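Local coordinates for uncharacterized protein conserved in bacteria (Streptococcus suis, PDB 4FZ4) that forms part of a surface antigen that mediates attachment of the bacterium to host cells, probably by binding glycosaminoglycans, at residues Pro27-Ala32 / Ser36-Leu41; Glu43-Ile48 / Lys116-Gln121; Glu83-Gln88 / Glu136-Ile141. All coordinates share one frame; numbering follows the deposited sequence.

Contact 1. Residues Pro27-Ala32 / Ser36-Leu41; sequences PSYGDA and SYQKAL
The first torsion of Tyr29, chi1 36°, places CG between the backbone N and the carbonyl carbon, skewed toward the N, while Lys39 sets CG opposite its backbone N (chi1 -178°); together these put the phenol against the side of the helix and let the lysine chain reach across to Gly30 and Asp31. The evidence for a close fit is at the ring's rim. Tyr29 CE1 lies 3.7 Å from Lys39 CB, with the methylene near the ring plane, so it is an edge that is met there. The phenol oxygen goes further in: Tyr29 OH is 3.1 Å from Lys39 CA, touching the helix backbone itself. It is also 3.3 Å from Lys39 N, but at an angle too poor for a hydrogen bond; its polar partner is instead Glu83 of helix 66-95. Gln38 crosses the tyrosine at roughly a right angle, and its CG approaches Tyr29 OH to 3.5 Å.

Further along the loop, Asp31 starts off with its CB directed away from the helix, yet its carboxylate reaches back, OD1 coming to 3.2 Å from Lys39 CE. The ammonium is more distant, with Lys39 NZ 4.3 Å from Asp31 OD1. The opposite charges may attract weakly but are too far apart for a salt bridge, which Lys39 NZ forms instead with Glu43, one helical turn on. Gly30 O adds a contact at 3.9 Å to Lys39 CD, from a backbone (phi 91°) in a region favourable to glycine. At the helix start, Ser36 OG is hydrogen-bonded to Gln33 O. The arrangement is a helix-to-helix connection in an all-helical fold: the loop after helix 3-23 folds back over the opening turns of helix 36-55, with the buried Tyr29 reaching in to meet both helices 36-55 and 66-95.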
loop_
_atom_site.group_PDB
_atom_site.type_symbol
_atom_site.label_atom_id
_atom_site.label_comp_id
_atom_site.label_asym_id
_atom_site.label_seq_id
_atom_site.Cartn_x
_atom_site.Cartn_y
_atom_site.Cartn_z
ATOM N N PRO A 27 8.263 10.007 1.533
ATOM C CA PRO A 27 8.481 10.722 0.266
ATOM C C PRO A 27 7.866 10.004 -0.939
ATOM O O PRO A 27 7.852 8.772 -0.984
ATOM C CB PRO A 27 10.007 10.784 0.162
ATOM C CG PRO A 27 10.457 10.784 1.603
ATOM C CD PRO A 27 9.544 9.751 2.220
ATOM N N SER A 28 7.360 10.767 -1.908
ATOM C CA SER A 28 6.779 10.162 -3.104
ATOM C C SER A 28 7.910 9.899 -4.094
ATOM O O SER A 28 8.880 10.653 -4.143
ATOM C CB SER A 28 5.739 11.088 -3.739
ATOM O OG SER A 28 5.083 10.441 -4.822
ATOM N N TYR A 29 7.788 8.831 -4.874
ATOM C CA TYR A 29 8.817 8.460 -5.846
ATOM C C TYR A 29 8.938 9.422 -7.024
ATOM O O TYR A 29 9.935 9.397 -7.748
ATOM C CB TYR A 29 8.555 7.042 -6.357
ATOM C CG TYR A 29 7.086 6.732 -6.500
ATOM C CD1 TYR A 29 6.326 7.314 -7.516
ATOM C CD2 TYR A 29 6.435 5.910 -5.572
ATOM C CE1 TYR A 29 4.950 7.092 -7.603
ATOM C CE2 TYR A 29 5.062 5.684 -5.647
ATOM C CZ TYR A 29 4.322 6.280 -6.664
ATOM O OH TYR A 29 2.956 6.087 -6.725
ATOM N N GLY A 30 7.930 10.266 -7.219
ATOM C CA GLY A 30 7.987 11.221 -8.312
ATOM C C GLY A 30 7.394 10.784 -9.643
ATOM O O GLY A 30 6.547 9.895 -9.704
ATOM N N ASP A 31 7.859 11.421 -10.717
ATOM C CA ASP A 31 7.371 11.143 -12.066
ATOM C C ASP A 31 8.261 10.225 -12.905
ATOM O O ASP A 31 8.051 10.104 -14.114
ATOM C CB ASP A 31 7.160 12.456 -12.835
ATOM C CG ASP A 31 6.069 13.325 -12.229
ATOM O OD1 ASP A 31 4.937 12.825 -12.051
ATOM O OD2 ASP A 31 6.342 14.514 -11.943
ATOM N N ALA A 32 9.255 9.589 -12.290
ATOM C CA ALA A 32 10.117 8.686 -13.049
ATOM C C ALA A 32 9.234 7.661 -13.758
ATOM O O ALA A 32 8.183 7.264 -13.242
ATOM C CB ALA A 32 11.093 7.992 -12.127
ATOM N N SER A 36 5.569 5.256 -13.015
ATOM C CA SER A 36 4.438 5.863 -13.701
ATOM C C SER A 36 3.168 5.040 -13.556
ATOM O O SER A 36 2.076 5.596 -13.410
ATOM C CB SER A 36 4.775 6.047 -15.182
ATOM O OG SER A 36 5.268 4.838 -15.741
ATOM N N TYR A 37 3.308 3.717 -13.595
ATOM C CA TYR A 37 2.150 2.849 -13.458
ATOM C C TYR A 37 1.603 2.840 -12.018
ATOM O O TYR A 37 0.401 2.995 -11.806
ATOM C CB TYR A 37 2.502 1.430 -13.911
ATOM C CG TYR A 37 1.321 0.486 -13.863
ATOM C CD1 TYR A 37 0.982 -0.172 -12.687
ATOM C CD2 TYR A 37 0.528 0.278 -14.983
ATOM C CE1 TYR A 37 -0.116 -1.021 -12.624
ATOM C CE2 TYR A 37 -0.576 -0.567 -14.933
ATOM C CZ TYR A 37 -0.888 -1.216 -13.749
ATOM O OH TYR A 37 -1.946 -2.086 -13.701
ATOM N N GLN A 38 2.480 2.652 -11.035
ATOM C CA GLN A 38 2.057 2.653 -9.632
ATOM C C GLN A 38 1.473 4.016 -9.260
ATOM O O GLN A 38 0.497 4.102 -8.519
ATOM C CB GLN A 38 3.247 2.342 -8.712
ATOM C CG GLN A 38 2.993 2.640 -7.225
ATOM C CD GLN A 38 1.918 1.760 -6.602
ATOM O OE1 GLN A 38 1.492 1.985 -5.463
ATOM N NE2 GLN A 38 1.476 0.755 -7.343
ATOM N N LYS A 39 2.075 5.079 -9.789
ATOM C CA LYS A 39 1.622 6.440 -9.522
ATOM C C LYS A 39 0.148 6.614 -9.890
ATOM O O LYS A 39 -0.663 7.028 -9.061
ATOM C CB LYS A 39 2.477 7.434 -10.313
ATOM C CG LYS A 39 2.119 8.888 -10.082
ATOM C CD LYS A 39 2.908 9.802 -11.000
ATOM C CE LYS A 39 2.439 11.240 -10.861
ATOM N NZ LYS A 39 0.977 11.380 -11.140
ATOM N N ALA A 40 -0.197 6.288 -11.134
ATOM C CA ALA A 40 -1.575 6.415 -11.598
ATOM C C ALA A 40 -2.468 5.393 -10.919
ATOM O O ALA A 40 -3.659 5.634 -10.713
ATOM C CB ALA A 40 -1.643 6.240 -13.112
ATOM N N LEU A 41 -1.897 4.244 -10.574
ATOM C CA LEU A 41 -2.674 3.203 -9.907
ATOM C C LEU A 41 -3.033 3.691 -8.503
ATOM O O LEU A 41 -4.194 3.663 -8.095
ATOM C CB LEU A 41 -1.864 1.907 -9.832
ATOM C CG LEU A 41 -2.672 0.661 -9.487
ATOM C CD1 LEU A 41 -3.798 0.507 -10.503
ATOM C CD2 LEU A 41 -1.759 -0.565 -9.486
#

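Contact 2. Residues Glu43-Ile48 / Lys116-Gln121; sequences EEFLRI and KSIASQ
The ring of Phe45 meets the loop through its outer rim: Ala119 CA lies in the ring plane at the edge, 4.0 Å from Phe45 CZ. The carbonyl of Ile118 comes in obliquely, its O 3.9 Å from the same Phe45 CZ. Phe45 chi1 of -66° places CG beside the backbone N and opposite the carbonyl carbon, and the ring extends from helix 36-55 toward the loop. Ile118 answers with its CG1 branch, which stands 4.2 Å from Phe45 CE2; the two side chains pass each other at a slant.

The loop is shaped locally by an ST turn, in which Ser117 OG accepts from Ala119 N at 3.1 Å with an N-H...O angle of 156°. Those three residues form part of the connection between helix 100-110 and helix 123-152, packed against helix 36-55 in a helical bundle. Ile118 is buried, its side chain also touching Leu126 and Tyr129 of helix 123-152 and Val82 of helix 66-95, whereas Ala119 is exposed. Phe45 packs on Gln79 too, and its side chain is about 4 Å from a bound nitrate, probably a crystallisation component.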
loop_
_atom_site.group_PDB
_atom_site.type_symbol
_atom_site.label_atom_id
_atom_site.label_comp_id
_atom_site.label_asym_id
_atom_site.label_seq_id
_atom_site.Cartn_x
_atom_site.Cartn_y
_atom_site.Cartn_z
ATOM N N GLU A 43 -3.118 6.697 -7.462
ATOM C CA GLU A 43 -3.998 7.853 -7.631
ATOM C C GLU A 43 -5.452 7.410 -7.640
ATOM O O GLU A 43 -6.318 8.065 -7.061
ATOM C CB GLU A 43 -3.691 8.559 -8.953
ATOM C CG GLU A 43 -3.501 10.049 -8.852
ATOM C CD GLU A 43 -2.047 10.451 -8.962
ATOM O OE1 GLU A 43 -1.264 10.094 -8.056
ATOM O OE2 GLU A 43 -1.684 11.114 -9.962
ATOM N N GLU A 44 -5.705 6.289 -8.311
ATOM C CA GLU A 44 -7.045 5.734 -8.428
ATOM C C GLU A 44 -7.523 5.126 -7.126
ATOM O O GLU A 44 -8.665 5.349 -6.713
ATOM C CB GLU A 44 -7.083 4.674 -9.530
ATOM C CG GLU A 44 -6.708 5.219 -10.887
ATOM C CD GLU A 44 -7.615 6.357 -11.318
ATOM O OE1 GLU A 44 -8.792 6.088 -11.638
ATOM O OE2 GLU A 44 -7.151 7.518 -11.329
ATOM N N PHE A 45 -6.663 4.339 -6.487
ATOM C CA PHE A 45 -7.037 3.723 -5.219
ATOM C C PHE A 45 -7.309 4.841 -4.202
ATOM O O PHE A 45 -8.205 4.723 -3.357
ATOM C CB PHE A 45 -5.918 2.803 -4.695
ATOM C CG PHE A 45 -5.657 1.579 -5.556
ATOM C CD1 PHE A 45 -6.705 0.841 -6.094
ATOM C CD2 PHE A 45 -4.360 1.143 -5.787
ATOM C CE1 PHE A 45 -6.460 -0.318 -6.855
ATOM C CE2 PHE A 45 -4.109 -0.016 -6.543
ATOM C CZ PHE A 45 -5.162 -0.739 -7.073
ATOM N N LEU A 46 -6.544 5.931 -4.295
ATOM C CA LEU A 46 -6.718 7.066 -3.374
ATOM C C LEU A 46 -8.086 7.695 -3.576
ATOM O O LEU A 46 -8.868 7.847 -2.629
ATOM C CB LEU A 46 -5.639 8.118 -3.605
ATOM C CG LEU A 46 -5.714 9.406 -2.779
ATOM C CD1 LEU A 46 -5.918 9.113 -1.305
ATOM C CD2 LEU A 46 -4.427 10.166 -2.976
ATOM N N ARG A 47 -8.367 8.052 -4.823
ATOM C CA ARG A 47 -9.640 8.649 -5.180
ATOM C C ARG A 47 -10.774 7.705 -4.779
ATOM O O ARG A 47 -11.753 8.124 -4.183
ATOM C CB ARG A 47 -9.671 8.925 -6.689
ATOM C CG ARG A 47 -11.013 9.407 -7.228
ATOM C CD ARG A 47 -10.930 9.685 -8.727
ATOM N NE ARG A 47 -10.550 8.503 -9.505
ATOM C CZ ARG A 47 -11.329 7.436 -9.681
ATOM N NH1 ARG A 47 -12.541 7.402 -9.132
ATOM N NH2 ARG A 47 -10.902 6.407 -10.410
ATOM N N ILE A 48 -10.626 6.422 -5.089
ATOM C CA ILE A 48 -11.652 5.435 -4.758
ATOM C C ILE A 48 -11.780 5.185 -3.257
ATOM O O ILE A 48 -12.890 5.060 -2.729
ATOM C CB ILE A 48 -11.356 4.102 -5.466
ATOM C CG1 ILE A 48 -11.361 4.323 -6.984
ATOM C CG2 ILE A 48 -12.378 3.050 -5.049
ATOM C CD1 ILE A 48 -11.064 3.086 -7.803
ATOM N N LYS A 116 0.957 -7.756 -13.880
ATOM C CA LYS A 116 1.442 -8.061 -12.535
ATOM C C LYS A 116 1.288 -6.880 -11.575
ATOM O O LYS A 116 2.268 -6.207 -11.245
ATOM C CB LYS A 116 2.920 -8.490 -12.588
ATOM C CG LYS A 116 3.592 -8.703 -11.218
ATOM C CD LYS A 116 3.048 -9.924 -10.474
ATOM C CE LYS A 116 3.568 -10.005 -9.028
ATOM N NZ LYS A 116 5.062 -10.135 -8.873
ATOM N N SER A 117 0.056 -6.623 -11.141
ATOM C CA SER A 117 -0.225 -5.541 -10.195
ATOM C C SER A 117 -1.405 -5.951 -9.327
ATOM O O SER A 117 -2.091 -6.924 -9.626
ATOM C CB SER A 117 -0.585 -4.249 -10.922
ATOM O OG SER A 117 -1.903 -4.320 -11.436
ATOM N N ILE A 118 -1.646 -5.216 -8.249
ATOM C CA ILE A 118 -2.770 -5.536 -7.385
ATOM C C ILE A 118 -4.010 -4.799 -7.863
ATOM O O ILE A 118 -4.946 -4.591 -7.097
ATOM C CB ILE A 118 -2.505 -5.152 -5.913
ATOM C CG1 ILE A 118 -2.226 -3.648 -5.799
ATOM C CG2 ILE A 118 -1.348 -5.989 -5.360
ATOM C CD1 ILE A 118 -2.060 -3.165 -4.362
ATOM N N ALA A 119 -4.010 -4.398 -9.131
ATOM C CA ALA A 119 -5.164 -3.697 -9.691
ATOM C C ALA A 119 -6.284 -4.717 -9.889
ATOM O O ALA A 119 -7.463 -4.394 -9.801
ATOM C CB ALA A 119 -4.794 -3.050 -11.030
ATOM N N SER A 120 -5.897 -5.960 -10.136
ATOM C CA SER A 120 -6.857 -7.028 -10.363
ATOM C C SER A 120 -7.122 -7.857 -9.110
ATOM O O SER A 120 -7.864 -8.839 -9.158
ATOM C CB SER A 120 -6.342 -7.940 -11.477
ATOM O OG SER A 120 -5.027 -8.393 -11.185
ATOM N N GLN A 121 -6.526 -7.462 -7.990
ATOM C CA GLN A 121 -6.699 -8.212 -6.755
ATOM C C GLN A 121 -7.580 -7.558 -5.696
ATOM O O GLN A 121 -7.639 -6.333 -5.561
ATOM C CB GLN A 121 -5.329 -8.555 -6.173
ATOM C CG GLN A 121 -4.475 -9.374 -7.135
ATOM C CD GLN A 121 -3.075 -9.615 -6.624
ATOM O OE1 GLN A 121 -2.186 -9.999 -7.381
ATOM N NE2 GLN A 121 -2.869 -9.400 -5.333
#

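Contact 3. Residues Glu83-Gln88 / Glu136-Ile141; sequences ENYIRQ and EAMGRI
Methionine meets tyrosine here with a methylene, not the sulfur, most squarely over the ring: Met138 CG is 4.0 Å from the centroid of the Tyr85 ring and 20° off the ring normal, a CH-pi contact. The sulfur makes a Met-aromatic contact from a more slanting position, Met138 SD being 4.5 Å from that centroid and 35° off the normal. The bend of Met138 at chi2 (57°) turns SD toward the root of the tyrosine, 3.7 Å from Tyr85 CB. The terminal methyl then reaches the backbone and the next helical turn, with Met138 CE 3.6 Å from Tyr85 O and equally 3.6 Å from Gln88 CB. One side chain therefore spans a ring face, a carbonyl and an aliphatic stem.

The tyrosine's polar end is held by Ser135, which bonds to Tyr85 OH. On helix 66-95, on the side away from Met138, Arg87 grips Glu83 side-on: NE and NH2 both reach OE2, the NE bond being 2.7 Å. The contact joins helix 66-95 to helix 123-152 in a strand-free bundle; Met138 also packs on Val89, Ala137 and Ile141 touch helix 100-110, and Ile86 faces helix 36-55.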
loop_
_atom_site.group_PDB
_atom_site.type_symbol
_atom_site.label_atom_id
_atom_site.label_comp_id
_atom_site.label_asym_id
_atom_site.label_seq_id
_atom_site.Cartn_x
_atom_site.Cartn_y
_atom_site.Cartn_z
ATOM N N GLU A 83 1.757 1.268 -1.815
ATOM C CA GLU A 83 2.232 2.605 -2.158
ATOM C C GLU A 83 3.364 2.962 -1.202
ATOM O O GLU A 83 4.344 3.605 -1.577
ATOM C CB GLU A 83 1.082 3.604 -2.010
ATOM C CG GLU A 83 1.503 5.055 -1.973
ATOM C CD GLU A 83 2.098 5.552 -3.285
ATOM O OE1 GLU A 83 2.290 4.734 -4.215
ATOM O OE2 GLU A 83 2.377 6.768 -3.382
ATOM N N ASN A 84 3.225 2.529 0.046
ATOM C CA ASN A 84 4.220 2.809 1.074
ATOM C C ASN A 84 5.525 2.057 0.773
ATOM O O ASN A 84 6.600 2.652 0.737
ATOM C CB ASN A 84 3.662 2.386 2.440
ATOM C CG ASN A 84 4.473 2.925 3.594
ATOM O OD1 ASN A 84 5.700 2.908 3.562
ATOM N ND2 ASN A 84 3.789 3.405 4.629
ATOM N N TYR A 85 5.428 0.739 0.592
ATOM C CA TYR A 85 6.594 -0.068 0.255
ATOM C C TYR A 85 7.322 0.507 -0.952
ATOM O O TYR A 85 8.543 0.656 -0.938
ATOM C CB TYR A 85 6.181 -1.502 -0.078
ATOM C CG TYR A 85 5.700 -2.302 1.106
ATOM C CD1 TYR A 85 5.925 -1.852 2.412
ATOM C CD2 TYR A 85 5.078 -3.544 0.929
ATOM C CE1 TYR A 85 5.558 -2.608 3.505
ATOM C CE2 TYR A 85 4.706 -4.317 2.029
ATOM C CZ TYR A 85 4.956 -3.838 3.315
ATOM O OH TYR A 85 4.652 -4.609 4.417
ATOM N N ILE A 86 6.573 0.836 -1.998
ATOM C CA ILE A 86 7.203 1.365 -3.194
ATOM C C ILE A 86 7.868 2.728 -2.968
ATOM O O ILE A 86 8.956 2.981 -3.499
ATOM C CB ILE A 86 6.205 1.410 -4.374
ATOM C CG1 ILE A 86 5.790 -0.025 -4.725
ATOM C CG2 ILE A 86 6.869 2.028 -5.615
ATOM C CD1 ILE A 86 4.790 -0.118 -5.860
ATOM N N ARG A 87 7.237 3.598 -2.179
ATOM C CA ARG A 87 7.849 4.886 -1.893
ATOM C C ARG A 87 9.174 4.658 -1.188
ATOM O O ARG A 87 10.132 5.385 -1.429
ATOM C CB ARG A 87 6.955 5.758 -1.005
ATOM C CG ARG A 87 5.892 6.530 -1.780
ATOM C CD ARG A 87 5.169 7.541 -0.907
ATOM N NE ARG A 87 3.839 7.821 -1.436
ATOM C CZ ARG A 87 2.999 8.720 -0.936
ATOM N NH1 ARG A 87 3.348 9.448 0.118
ATOM N NH2 ARG A 87 1.798 8.876 -1.478
ATOM N N GLN A 88 9.232 3.644 -0.323
ATOM C CA GLN A 88 10.465 3.344 0.414
ATOM C C GLN A 88 11.579 2.825 -0.491
ATOM O O GLN A 88 12.710 3.285 -0.410
ATOM C CB GLN A 88 10.192 2.329 1.531
ATOM C CG GLN A 88 9.374 2.887 2.715
ATOM C CD GLN A 88 9.042 1.802 3.739
ATOM O OE1 GLN A 88 9.934 1.205 4.341
ATOM N NE2 GLN A 88 7.755 1.534 3.926
ATOM N N GLU A 136 7.628 -9.838 2.523
ATOM C CA GLU A 136 8.839 -10.642 2.581
ATOM C C GLU A 136 9.963 -9.911 1.852
ATOM O O GLU A 136 11.031 -9.689 2.407
ATOM C CB GLU A 136 8.619 -11.997 1.898
ATOM C CG GLU A 136 7.433 -12.800 2.410
ATOM C CD GLU A 136 7.750 -13.600 3.648
ATOM O OE1 GLU A 136 8.527 -13.104 4.488
ATOM O OE2 GLU A 136 7.208 -14.719 3.784
ATOM N N ALA A 137 9.704 -9.537 0.601
ATOM C CA ALA A 137 10.701 -8.856 -0.218
ATOM C C ALA A 137 11.129 -7.530 0.400
ATOM O O ALA A 137 12.283 -7.120 0.275
ATOM C CB ALA A 137 10.152 -8.637 -1.621
ATOM N N MET A 138 10.195 -6.864 1.065
ATOM C CA MET A 138 10.488 -5.597 1.707
ATOM C C MET A 138 11.483 -5.855 2.843
ATOM O O MET A 138 12.425 -5.086 3.055
ATOM C CB MET A 138 9.202 -4.996 2.264
ATOM C CG MET A 138 9.246 -3.497 2.413
ATOM S SD MET A 138 9.612 -2.695 0.842
ATOM C CE MET A 138 10.393 -1.240 1.435
ATOM N N GLY A 139 11.268 -6.954 3.564
ATOM C CA GLY A 139 12.157 -7.306 4.655
ATOM C C GLY A 139 13.564 -7.607 4.169
ATOM O O GLY A 139 14.550 -7.143 4.740
ATOM N N ARG A 140 13.667 -8.385 3.102
ATOM C CA ARG A 140 14.974 -8.729 2.567
ATOM C C ARG A 140 15.670 -7.469 2.071
ATOM O O ARG A 140 16.859 -7.272 2.298
ATOM C CB ARG A 140 14.825 -9.758 1.443
ATOM C CG ARG A 140 14.299 -11.117 1.948
ATOM C CD ARG A 140 14.465 -12.217 0.890
ATOM N NE ARG A 140 13.621 -11.982 -0.281
ATOM C CZ ARG A 140 12.353 -12.380 -0.384
ATOM N NH1 ARG A 140 11.776 -13.046 0.606
ATOM N NH2 ARG A 140 11.654 -12.088 -1.476
ATOM N N ILE A 141 14.921 -6.604 1.406
ATOM C CA ILE A 141 15.499 -5.366 0.919
ATOM C C ILE A 141 16.099 -4.598 2.102
ATOM O O ILE A 141 17.202 -4.057 2.010
ATOM C CB ILE A 141 14.430 -4.508 0.213
ATOM C CG1 ILE A 141 14.138 -5.097 -1.163
ATOM C CG2 ILE A 141 14.883 -3.061 0.113
ATOM C CD1 ILE A 141 13.235 -4.234 -2.024
#

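How the contacts relate
Contact 3 is the buried one, joining two long helices, whereas contacts 1 and 2 are partly buried and each sets a loop against helix 36-55. Those two adjoin along that helix: Tyr37 OH is 3.2 Å from Ser117 OG, a probable hydrogen bond, and Leu41 CD1 packs 3.7 Å from Ala119 CB. Contact 1 also reaches helix 66-95, where Pro27 and Gln38 abut segment 83-88. Contacts 2 and 3 lie on opposite sides of the chain's centre, with nearest atoms about 6 Å apart. The three differ in chemistry: contact 1 mixes a phenol with outlying charges, contact 2 is an aromatic rim contact, and contact 3 puts a methylene over an aromatic face, with the sulfur oblique to it.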